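Local coordinates for putative uncharacterized protein (Dictyostelium purpureum, PDB 4R12) that probably serves as the substrate-recruiting subunit of the gamma-secretase complex, which cleaves membrane proteins such as Notch receptors and APP within the membrane, at residues V96-K101 / I143-N148; Y48-D53 / I68-D73; R228-G233 / G413-D418. One frame throughout, in Å; residues are numbered along the deposited sequence.

Contact 1: V96-K101 / I143-N148; sequences VLTDTK and IFAIDN. With NAG (2-acetamido-2-deoxy-beta-D-glucopyranose), chain D.
Thr98 reaches across to the backbone of Ile146 just where regular strand pairing gives out. Its CB lies 3.5 Å from Ile146 O, and a chi1 of 67° sets OG1 between the backbone N and the carbonyl carbon, turned to that same oxygen. OG1 donates to Ile146 O at 2.6 Å, approaching in the carbonyl plane. The other branch, CG2, also rests on Ile146 O, at 3.3 Å, with the methyl of Ala145 a little further off. Replacing this threonine by an alanine would probably leave Ile146 O with a weak bond from Ser151 in place of its short hydroxyl donor.

Upstream, Val96 N donates almost straight to Phe144 O at 2.7 Å, while the return bond from Ile146 N to Val96 O is weak at 3.3 Å. Leu97 and Ile146 run side by side beyond it, meeting through CD2 and CD1 at 4.0 Å. Downstream, Asn148, the first residue of helix 148-160, carries an N-acetylglucosamine on ND2, and its OD1 rests 3.5 Å from CB of Asp99. The sugar's N2 returns a hydrogen bond to Asp99 O at 3.0 Å, while the Asp99 carboxylate turns away to Arg155. This part of the small lobe therefore passes from backbone ladder to hydroxyl bridge to glycan, so the sugar is held by a covalent link and by a polar bond to the facing loop.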
loop_
_atom_site.group_PDB
_atom_site.type_symbol
_atom_site.label_atom_id
_atom_site.label_comp_id
_atom_site.label_asym_id
_atom_site.label_seq_id
_atom_site.Cartn_x
_atom_site.Cartn_y
_atom_site.Cartn_z
ATOM N N VAL A 96 17.353 -7.170 -12.243
ATOM C CA VAL A 96 16.138 -7.345 -13.030
ATOM C C VAL A 96 15.888 -6.095 -13.865
ATOM O O VAL A 96 15.808 -4.976 -13.344
ATOM C CB VAL A 96 14.910 -7.654 -12.137
ATOM C CG1 VAL A 96 13.627 -7.737 -12.988
ATOM C CG2 VAL A 96 15.143 -8.959 -11.349
ATOM N N LEU A 97 15.773 -6.301 -15.172
ATOM C CA LEU A 97 15.586 -5.214 -16.119
ATOM C C LEU A 97 14.116 -4.803 -16.180
ATOM O O LEU A 97 13.223 -5.650 -16.124
ATOM C CB LEU A 97 16.080 -5.644 -17.508
ATOM C CG LEU A 97 17.524 -6.167 -17.588
ATOM C CD1 LEU A 97 17.756 -6.830 -18.936
ATOM C CD2 LEU A 97 18.531 -5.049 -17.364
ATOM N N THR A 98 13.869 -3.506 -16.289
ATOM C CA THR A 98 12.500 -3.017 -16.402
ATOM C C THR A 98 12.278 -2.218 -17.683
ATOM O O THR A 98 11.318 -1.450 -17.750
ATOM C CB THR A 98 12.115 -2.124 -15.207
ATOM O OG1 THR A 98 12.895 -0.918 -15.249
ATOM C CG2 THR A 98 12.378 -2.847 -13.888
ATOM N N ASP A 99 13.154 -2.383 -18.683
ATOM C CA ASP A 99 12.964 -1.689 -19.963
ATOM C C ASP A 99 11.907 -2.393 -20.822
ATOM O O ASP A 99 11.373 -1.811 -21.766
ATOM C CB ASP A 99 14.285 -1.551 -20.741
ATOM C CG ASP A 99 15.029 -2.872 -20.911
ATOM O OD1 ASP A 99 14.887 -3.783 -20.059
ATOM O OD2 ASP A 99 15.784 -2.988 -21.907
ATOM N N THR A 100 11.612 -3.643 -20.479
ATOM C CA THR A 100 10.466 -4.367 -21.028
ATOM C C THR A 100 9.596 -4.887 -19.880
ATOM O O THR A 100 10.058 -4.986 -18.743
ATOM C CB THR A 100 10.890 -5.554 -21.894
ATOM O OG1 THR A 100 11.603 -6.500 -21.086
ATOM C CG2 THR A 100 11.767 -5.105 -23.066
ATOM N N LYS A 101 8.343 -5.213 -20.186
ATOM C CA LYS A 101 7.391 -5.738 -19.207
ATOM C C LYS A 101 7.225 -7.236 -19.384
ATOM O O LYS A 101 7.651 -7.786 -20.394
ATOM C CB LYS A 101 6.020 -5.077 -19.364
ATOM C CG LYS A 101 5.923 -3.625 -18.920
ATOM C CD LYS A 101 4.516 -3.109 -19.255
ATOM C CE LYS A 101 4.329 -1.651 -18.856
ATOM N NZ LYS A 101 3.929 -1.541 -17.435
ATOM N N ILE A 143 19.231 -8.862 -4.826
ATOM C CA ILE A 143 18.512 -8.695 -6.073
ATOM C C ILE A 143 18.095 -7.225 -6.192
ATOM O O ILE A 143 17.483 -6.668 -5.273
ATOM C CB ILE A 143 17.263 -9.623 -6.165
ATOM C CG1 ILE A 143 17.648 -11.072 -5.835
ATOM C CG2 ILE A 143 16.634 -9.550 -7.556
ATOM C CD1 ILE A 143 16.496 -12.079 -5.991
ATOM N N PHE A 144 18.480 -6.593 -7.297
ATOM C CA PHE A 144 18.050 -5.223 -7.601
ATOM C C PHE A 144 17.251 -5.164 -8.891
ATOM O O PHE A 144 17.618 -5.806 -9.884
ATOM C CB PHE A 144 19.244 -4.269 -7.779
ATOM C CG PHE A 144 19.972 -3.905 -6.510
ATOM C CD1 PHE A 144 20.396 -4.868 -5.621
ATOM C CD2 PHE A 144 20.311 -2.587 -6.258
ATOM C CE1 PHE A 144 21.113 -4.523 -4.478
ATOM C CE2 PHE A 144 21.028 -2.237 -5.116
ATOM C CZ PHE A 144 21.425 -3.212 -4.227
ATOM N N ALA A 145 16.199 -4.347 -8.903
ATOM C CA ALA A 145 15.656 -3.860 -10.152
ATOM C C ALA A 145 16.293 -2.500 -10.452
ATOM O O ALA A 145 16.829 -1.843 -9.555
ATOM C CB ALA A 145 14.130 -3.741 -10.090
ATOM N N ILE A 146 16.237 -2.089 -11.714
ATOM C CA ILE A 146 16.793 -0.807 -12.134
ATOM C C ILE A 146 15.801 -0.143 -13.075
ATOM O O ILE A 146 14.982 -0.827 -13.690
ATOM C CB ILE A 146 18.163 -0.961 -12.831
ATOM C CG1 ILE A 146 18.155 -2.166 -13.774
ATOM C CG2 ILE A 146 19.286 -1.097 -11.789
ATOM C CD1 ILE A 146 19.404 -2.287 -14.606
ATOM N N ASP A 147 15.874 1.183 -13.193
ATOM C CA ASP A 147 14.878 1.907 -13.980
ATOM C C ASP A 147 15.043 1.652 -15.472
ATOM O O ASP A 147 15.934 0.922 -15.904
ATOM C CB ASP A 147 14.914 3.416 -13.679
ATOM C CG ASP A 147 16.129 4.134 -14.277
ATOM O OD1 ASP A 147 16.946 3.530 -14.994
ATOM O OD2 ASP A 147 16.251 5.348 -14.036
ATOM N N ASN A 148 14.175 2.252 -16.271
ATOM C CA ASN A 148 14.125 1.983 -17.714
ATOM C C ASN A 148 15.416 2.314 -18.430
ATOM O O ASN A 148 15.993 1.477 -19.062
ATOM C CB ASN A 148 12.964 2.724 -18.376
ATOM C CG ASN A 148 12.627 2.209 -19.750
ATOM O OD1 ASN A 148 13.457 1.795 -20.497
ATOM N ND2 ASN A 148 11.379 2.249 -20.072
HETATM C C1 NAG D . 10.700 2.234 -21.612
HETATM C C2 NAG D . 9.349 1.606 -21.836
HETATM C C3 NAG D . 9.057 1.500 -23.311
HETATM C C4 NAG D . 9.320 2.810 -24.042
HETATM C C5 NAG D . 10.708 3.321 -23.656
HETATM C C6 NAG D . 11.072 4.657 -24.232
HETATM C C7 NAG D . 8.577 0.021 -20.234
HETATM C C8 NAG D . 8.517 -1.409 -19.856
HETATM N N2 NAG D . 9.327 0.302 -21.266
HETATM O O3 NAG D . 7.709 1.095 -23.435
HETATM O O4 NAG D . 9.223 2.553 -25.441
HETATM O O5 NAG D . 10.702 3.487 -22.262
HETATM O O6 NAG D . 10.155 5.627 -23.763
HETATM O O7 NAG D . 7.981 0.870 -19.630
#

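Contact 2: Y48-D53 / I68-D73; sequences YLIDDD and IIVVLD. With NAG (2-acetamido-2-deoxy-beta-D-glucopyranose), chain C.
Leu49 lays its CD1 against CG1 of Val71 at 3.9 Å, the two side chains slanting across each other. With CG anti to the backbone N (chi1 172°), the leucine folds toward its neighbour strand, and the same CD1 also comes within 3.5 Å of Val71 O. Helix 148-160 packs on this face, touching both residues through Ser158.

On the other face Ile50 spans two residues of the partner strand. Its CB meets CD2 of Leu72 at 3.9 Å, while its far methyl, CD1, slants over CG1 of Val70 at 4.1 Å. Tyr48 joins the same face differently: CB packs on CG2 of Ile68 at 3.7 Å, but the ring swings off toward Tyr62 and its hydroxyl bonds to Ser55 O.

Strands 43-50 and 67-72, with helix 53-57 between them, form a beta-alpha-beta unit of the small lobe, their segments 48-50 and 68-72 running parallel at 30° to each other. As such pairing requires, Tyr48 and Ile50 each both donate and accept: Tyr48 N bonds to Ile69 O and Tyr48 O receives Val71 N, then Ile50 N bonds to Val71 O and Ile50 O receives Asp73 N.

Further along, Asp73 sets its CB against the CA of Asp51 at 3.8 Å, and the two methylenes lie beside each other. Their carboxylates part and take separate arginines, Arg162 for Asp51 and Arg155 for Asp73, which would be expected to offset the repulsion between the two carboxylates. Asp52 caps helix 53-57 by accepting from Ser55 N. Next to it, Asp53 grips an N-acetylglucosamine of the Asn78 glycan with both oxygens: OD1 takes the sugar's N2 at 3.2 Å, and OD2 takes its O3 at 2.6 Å.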
loop_
_atom_site.group_PDB
_atom_site.type_symbol
_atom_site.label_atom_id
_atom_site.label_comp_id
_atom_site.label_asym_id
_atom_site.label_seq_id
_atom_site.Cartn_x
_atom_site.Cartn_y
_atom_site.Cartn_z
ATOM N N TYR A 48 26.053 -11.568 -16.595
ATOM C CA TYR A 48 25.609 -12.591 -17.537
ATOM C C TYR A 48 24.122 -12.402 -17.818
ATOM O O TYR A 48 23.309 -12.453 -16.898
ATOM C CB TYR A 48 25.868 -13.998 -16.995
ATOM C CG TYR A 48 25.360 -15.101 -17.904
ATOM C CD1 TYR A 48 24.036 -15.530 -17.843
ATOM C CD2 TYR A 48 26.201 -15.710 -18.828
ATOM C CE1 TYR A 48 23.567 -16.530 -18.672
ATOM C CE2 TYR A 48 25.740 -16.714 -19.663
ATOM C CZ TYR A 48 24.423 -17.118 -19.581
ATOM O OH TYR A 48 23.962 -18.115 -20.409
ATOM N N LEU A 49 23.775 -12.208 -19.091
ATOM C CA LEU A 49 22.398 -11.883 -19.482
ATOM C C LEU A 49 21.561 -13.097 -19.866
ATOM O O LEU A 49 21.932 -13.874 -20.742
ATOM C CB LEU A 49 22.407 -10.895 -20.650
ATOM C CG LEU A 49 21.051 -10.592 -21.294
ATOM C CD1 LEU A 49 20.147 -9.829 -20.330
ATOM C CD2 LEU A 49 21.249 -9.820 -22.578
ATOM N N ILE A 50 20.425 -13.254 -19.199
ATOM C CA ILE A 50 19.422 -14.213 -19.622
ATOM C C ILE A 50 18.238 -13.449 -20.208
ATOM O O ILE A 50 17.540 -12.745 -19.486
ATOM C CB ILE A 50 18.950 -15.100 -18.466
ATOM C CG1 ILE A 50 20.101 -15.980 -17.961
ATOM C CG2 ILE A 50 17.781 -15.969 -18.902
ATOM C CD1 ILE A 50 19.677 -16.958 -16.891
ATOM N N ASP A 51 18.033 -13.576 -21.519
ATOM C CA ASP A 51 16.951 -12.864 -22.212
ATOM C C ASP A 51 16.216 -13.771 -23.204
ATOM O O ASP A 51 15.317 -13.332 -23.919
ATOM C CB ASP A 51 17.499 -11.621 -22.929
ATOM C CG ASP A 51 18.446 -11.962 -24.076
ATOM O OD1 ASP A 51 18.857 -13.136 -24.208
ATOM O OD2 ASP A 51 18.794 -11.042 -24.847
ATOM N N ASP A 52 16.614 -15.036 -23.243
ATOM C CA ASP A 52 15.932 -16.043 -24.053
ATOM C C ASP A 52 16.244 -17.443 -23.532
ATOM O O ASP A 52 17.107 -17.609 -22.667
ATOM C CB ASP A 52 16.311 -15.925 -25.536
ATOM C CG ASP A 52 17.817 -15.873 -25.770
ATOM O OD1 ASP A 52 18.577 -16.552 -25.050
ATOM O OD2 ASP A 52 18.243 -15.147 -26.694
ATOM N N ASP A 53 15.535 -18.438 -24.061
ATOM C CA ASP A 53 15.701 -19.818 -23.629
ATOM C C ASP A 53 17.138 -20.273 -23.841
ATOM O O ASP A 53 17.671 -21.071 -23.060
ATOM C CB ASP A 53 14.731 -20.739 -24.375
ATOM C CG ASP A 53 13.359 -20.789 -23.731
ATOM O OD1 ASP A 53 13.116 -19.999 -22.793
ATOM O OD2 ASP A 53 12.520 -21.615 -24.158
ATOM N N ILE A 68 29.249 -14.571 -10.544
ATOM C CA ILE A 68 28.357 -14.116 -11.610
ATOM C C ILE A 68 27.185 -13.277 -11.088
ATOM O O ILE A 68 26.490 -13.699 -10.164
ATOM C CB ILE A 68 27.788 -15.320 -12.397
ATOM C CG1 ILE A 68 28.926 -16.144 -13.011
ATOM C CG2 ILE A 68 26.804 -14.855 -13.473
ATOM C CD1 ILE A 68 28.476 -17.459 -13.625
ATOM N N ILE A 69 26.988 -12.095 -11.679
ATOM C CA ILE A 69 25.761 -11.311 -11.514
ATOM C C ILE A 69 24.843 -11.547 -12.713
ATOM O O ILE A 69 25.119 -11.079 -13.819
ATOM C CB ILE A 69 26.030 -9.797 -11.401
ATOM C CG1 ILE A 69 26.994 -9.492 -10.251
ATOM C CG2 ILE A 69 24.705 -9.024 -11.236
ATOM C CD1 ILE A 69 26.510 -9.997 -8.916
ATOM N N VAL A 70 23.758 -12.278 -12.491
ATOM C CA VAL A 70 22.804 -12.572 -13.556
ATOM C C VAL A 70 21.908 -11.373 -13.841
ATOM O O VAL A 70 21.294 -10.804 -12.933
ATOM C CB VAL A 70 21.926 -13.788 -13.208
ATOM C CG1 VAL A 70 20.903 -14.050 -14.311
ATOM C CG2 VAL A 70 22.790 -15.020 -12.980
ATOM N N VAL A 71 21.845 -10.988 -15.111
ATOM C CA VAL A 71 20.943 -9.936 -15.566
ATOM C C VAL A 71 19.738 -10.593 -16.223
ATOM O O VAL A 71 19.892 -11.354 -17.176
ATOM C CB VAL A 71 21.629 -8.986 -16.561
ATOM C CG1 VAL A 71 20.680 -7.878 -16.975
ATOM C CG2 VAL A 71 22.899 -8.410 -15.947
ATOM N N LEU A 72 18.547 -10.315 -15.707
ATOM C CA LEU A 72 17.342 -10.980 -16.187
ATOM C C LEU A 72 16.412 -10.057 -16.956
ATOM O O LEU A 72 15.975 -9.036 -16.433
ATOM C CB LEU A 72 16.560 -11.586 -15.015
ATOM C CG LEU A 72 17.148 -12.786 -14.278
ATOM C CD1 LEU A 72 16.291 -13.119 -13.066
ATOM C CD2 LEU A 72 17.227 -13.969 -15.214
ATOM N N ASP A 73 16.101 -10.428 -18.193
ATOM C CA ASP A 73 14.911 -9.903 -18.840
ATOM C C ASP A 73 13.764 -10.329 -17.944
ATOM O O ASP A 73 13.770 -11.451 -17.419
ATOM C CB ASP A 73 14.735 -10.458 -20.251
ATOM C CG ASP A 73 13.489 -9.917 -20.943
ATOM O OD1 ASP A 73 12.380 -10.435 -20.672
ATOM O OD2 ASP A 73 13.628 -8.982 -21.755
HETATM C C1 NAG C . 8.791 -20.120 -20.358
HETATM C C2 NAG C . 9.543 -21.227 -21.086
HETATM C C3 NAG C . 9.405 -20.989 -22.564
HETATM C C4 NAG C . 7.975 -20.943 -23.012
HETATM C C5 NAG C . 7.236 -19.944 -22.164
HETATM C C6 NAG C . 5.766 -20.116 -22.458
HETATM C C7 NAG C . 11.504 -22.058 -19.934
HETATM C C8 NAG C . 12.974 -21.959 -19.813
HETATM N N2 NAG C . 10.954 -21.261 -20.832
HETATM O O3 NAG C . 10.062 -21.994 -23.314
HETATM O O4 NAG C . 8.018 -20.409 -24.316
HETATM O O5 NAG C . 7.457 -20.166 -20.790
HETATM O O6 NAG C . 5.319 -21.303 -21.834
HETATM O O7 NAG C . 10.861 -22.798 -19.253
#

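Contact 3: R228-G233 / G413-D418; sequences RDLSIG and GYEQDD
Asp417 holds CG anti to its own backbone N (chi1 -175°), which carries its carboxylate across to Gly233, OD2 coming within 3.3 Å of Gly233 CA. Glu415 takes a different course: a chi1 of 51° tucks CG between the backbone N and the carbonyl carbon, and from there the extended chain runs alongside Leu230. The pair touch at CB and CB, 4.0 Å apart, and again further out, where OE1 of the glutamate lies 3.7 Å from CD1 of the leucine. On its way the methylene CG of Glu415 sits over the rim of one face of the Tyr414 ring.

Ile232 packs on Asp417 and Asp418. Its CB lies 3.8 Å from Asp417 O, and its CD1 slants past CB of Asp418 at 4.1 Å. Between residues 228-233 and 413-418 there is no direct hydrogen bond, and water supplies the link: one molecule donates to Leu230 O and to Glu415 O, each at 2.7 Å.

The turn that presents these groups is a type I beta turn, closed by Asp417 N bonding to Tyr414 O. Gly233 is the N-cap of helix 234-252, and the Asp417 carboxylate accepts from the first turn of that helix, OD1 from Asp235 N and OD2 from Gln236 N. The helix's start would be expected to favour the negative charge there. Both loops follow parallel strands, 214-220 and 397-401, and each leads into a helix, consistent with a meeting at the carboxyl ends of the strands, as in the alpha/beta fold of the zinc-exopeptidase clan to which the large lobe belongs.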
loop_
_atom_site.group_PDB
_atom_site.type_symbol
_atom_site.label_atom_id
_atom_site.label_comp_id
_atom_site.label_asym_id
_atom_site.label_seq_id
_atom_site.Cartn_x
_atom_site.Cartn_y
_atom_site.Cartn_z
ATOM N N ARG A 228 9.974 -3.202 -3.258
ATOM C CA ARG A 228 8.969 -2.362 -2.615
ATOM C C ARG A 228 9.085 -0.864 -2.944
ATOM O O ARG A 228 8.119 -0.112 -2.740
ATOM C CB ARG A 228 8.994 -2.609 -1.096
ATOM C CG ARG A 228 8.325 -3.973 -0.738
ATOM C CD ARG A 228 8.575 -4.428 0.701
ATOM N NE ARG A 228 9.884 -5.063 0.881
ATOM C CZ ARG A 228 10.162 -6.327 0.559
ATOM N NH1 ARG A 228 9.226 -7.110 0.030
ATOM N NH2 ARG A 228 11.390 -6.814 0.762
ATOM N N ASP A 229 10.225 -0.427 -3.475
ATOM C CA ASP A 229 10.324 0.955 -3.958
ATOM C C ASP A 229 9.519 1.144 -5.242
ATOM O O ASP A 229 9.332 2.267 -5.693
ATOM C CB ASP A 229 11.773 1.364 -4.206
ATOM C CG ASP A 229 12.580 1.428 -2.928
ATOM O OD1 ASP A 229 12.102 2.044 -1.947
ATOM O OD2 ASP A 229 13.677 0.825 -2.896
ATOM N N LEU A 230 9.054 0.039 -5.831
ATOM C CA LEU A 230 8.280 0.084 -7.070
ATOM C C LEU A 230 6.818 -0.279 -6.835
ATOM O O LEU A 230 6.106 -0.615 -7.781
ATOM C CB LEU A 230 8.860 -0.870 -8.124
ATOM C CG LEU A 230 10.298 -0.576 -8.560
ATOM C CD1 LEU A 230 10.787 -1.607 -9.579
ATOM C CD2 LEU A 230 10.356 0.847 -9.144
ATOM N N SER A 231 6.377 -0.198 -5.582
ATOM C CA SER A 231 5.048 -0.660 -5.196
ATOM C C SER A 231 3.922 0.345 -5.491
ATOM O O SER A 231 3.242 0.820 -4.553
ATOM C CB SER A 231 5.046 -1.013 -3.698
ATOM O OG SER A 231 5.483 0.100 -2.928
ATOM N N ILE A 232 3.737 0.655 -6.771
ATOM C CA ILE A 232 2.628 1.495 -7.228
ATOM C C ILE A 232 1.285 0.877 -6.835
ATOM O O ILE A 232 0.396 1.577 -6.330
ATOM C CB ILE A 232 2.677 1.692 -8.754
ATOM C CG1 ILE A 232 3.991 2.381 -9.152
ATOM C CG2 ILE A 232 1.444 2.484 -9.273
ATOM C CD1 ILE A 232 4.116 2.620 -10.638
ATOM N N GLY A 233 1.162 -0.443 -7.033
ATOM C CA GLY A 233 -0.075 -1.171 -6.737
ATOM C C GLY A 233 -1.322 -0.463 -7.267
ATOM O O GLY A 233 -2.229 -0.144 -6.499
ATOM N N GLY A 413 0.483 -7.396 -6.189
ATOM C CA GLY A 413 1.678 -7.349 -5.363
ATOM C C GLY A 413 2.958 -7.333 -6.182
ATOM O O GLY A 413 3.974 -7.932 -5.809
ATOM N N TYR A 414 2.921 -6.621 -7.297
ATOM C CA TYR A 414 4.016 -6.683 -8.257
ATOM C C TYR A 414 4.174 -5.353 -9.006
ATOM O O TYR A 414 3.189 -4.648 -9.217
ATOM C CB TYR A 414 3.774 -7.842 -9.236
ATOM C CG TYR A 414 4.862 -8.015 -10.265
ATOM C CD1 TYR A 414 6.161 -8.360 -9.884
ATOM C CD2 TYR A 414 4.592 -7.852 -11.618
ATOM C CE1 TYR A 414 7.177 -8.505 -10.835
ATOM C CE2 TYR A 414 5.588 -8.004 -12.574
ATOM C CZ TYR A 414 6.880 -8.327 -12.175
ATOM O OH TYR A 414 7.858 -8.467 -13.135
ATOM N N GLU A 415 5.413 -5.040 -9.409
ATOM C CA GLU A 415 5.746 -3.758 -10.054
ATOM C C GLU A 415 4.923 -3.454 -11.298
ATOM O O GLU A 415 4.691 -2.290 -11.618
ATOM C CB GLU A 415 7.237 -3.720 -10.427
ATOM C CG GLU A 415 7.671 -4.949 -11.220
ATOM C CD GLU A 415 8.980 -4.775 -11.976
ATOM O OE1 GLU A 415 9.320 -3.640 -12.350
ATOM O OE2 GLU A 415 9.665 -5.788 -12.212
ATOM N N GLN A 416 4.489 -4.491 -12.015
ATOM C CA GLN A 416 3.701 -4.275 -13.219
ATOM C C GLN A 416 2.234 -3.913 -12.942
ATOM O O GLN A 416 1.461 -3.717 -13.878
ATOM C CB GLN A 416 3.772 -5.506 -14.124
ATOM C CG GLN A 416 3.473 -5.204 -15.593
ATOM C CD GLN A 416 4.026 -6.259 -16.539
ATOM O OE1 GLN A 416 5.117 -6.790 -16.333
ATOM N NE2 GLN A 416 3.272 -6.551 -17.598
ATOM N N ASP A 417 1.855 -3.818 -11.668
ATOM C CA ASP A 417 0.549 -3.292 -11.304
ATOM C C ASP A 417 0.639 -1.768 -11.352
ATOM O O ASP A 417 0.702 -1.093 -10.318
ATOM C CB ASP A 417 0.125 -3.790 -9.917
ATOM C CG ASP A 417 -1.287 -3.368 -9.545
ATOM O OD1 ASP A 417 -2.011 -2.814 -10.408
ATOM O OD2 ASP A 417 -1.679 -3.597 -8.370
ATOM N N ASP A 418 0.649 -1.241 -12.572
ATOM C CA ASP A 418 0.948 0.170 -12.800
ATOM C C ASP A 418 -0.177 0.851 -13.600
ATOM O O ASP A 418 -1.278 0.294 -13.721
ATOM C CB ASP A 418 2.306 0.311 -13.517
ATOM C CG ASP A 418 2.345 -0.405 -14.866
ATOM O OD1 ASP A 418 1.274 -0.752 -15.420
ATOM O OD2 ASP A 418 3.464 -0.626 -15.379
HETATM O O HOH W 1 6.122 -0.255 -10.503
HETATM O O HOH W 2 2.817 -2.863 -6.545
#

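In the fold
Along the chain contact 2 closes first, contact 1 follows, and contact 3 comes last, after a long interval. Contacts 1 and 2 belong to the small lobe and lie in neighbouring parts of one sheet: strands 43-50, 67-72, 90-96 and 143-146 pair successively in parallel, and Leu97 N bonds to Leu72 O to join them. Their centres are 12 Å apart. Contact 3, in the large lobe, is also 12 Å from contact 1, centre to centre, but 22 Å from contact 2, without touching it. Contact 1 therefore lies between the other two, touching both: on the large-lobe side Thr98 CG2 meets Glu415 OE1 at 3.5 Å, and Ala145 packs on Leu230.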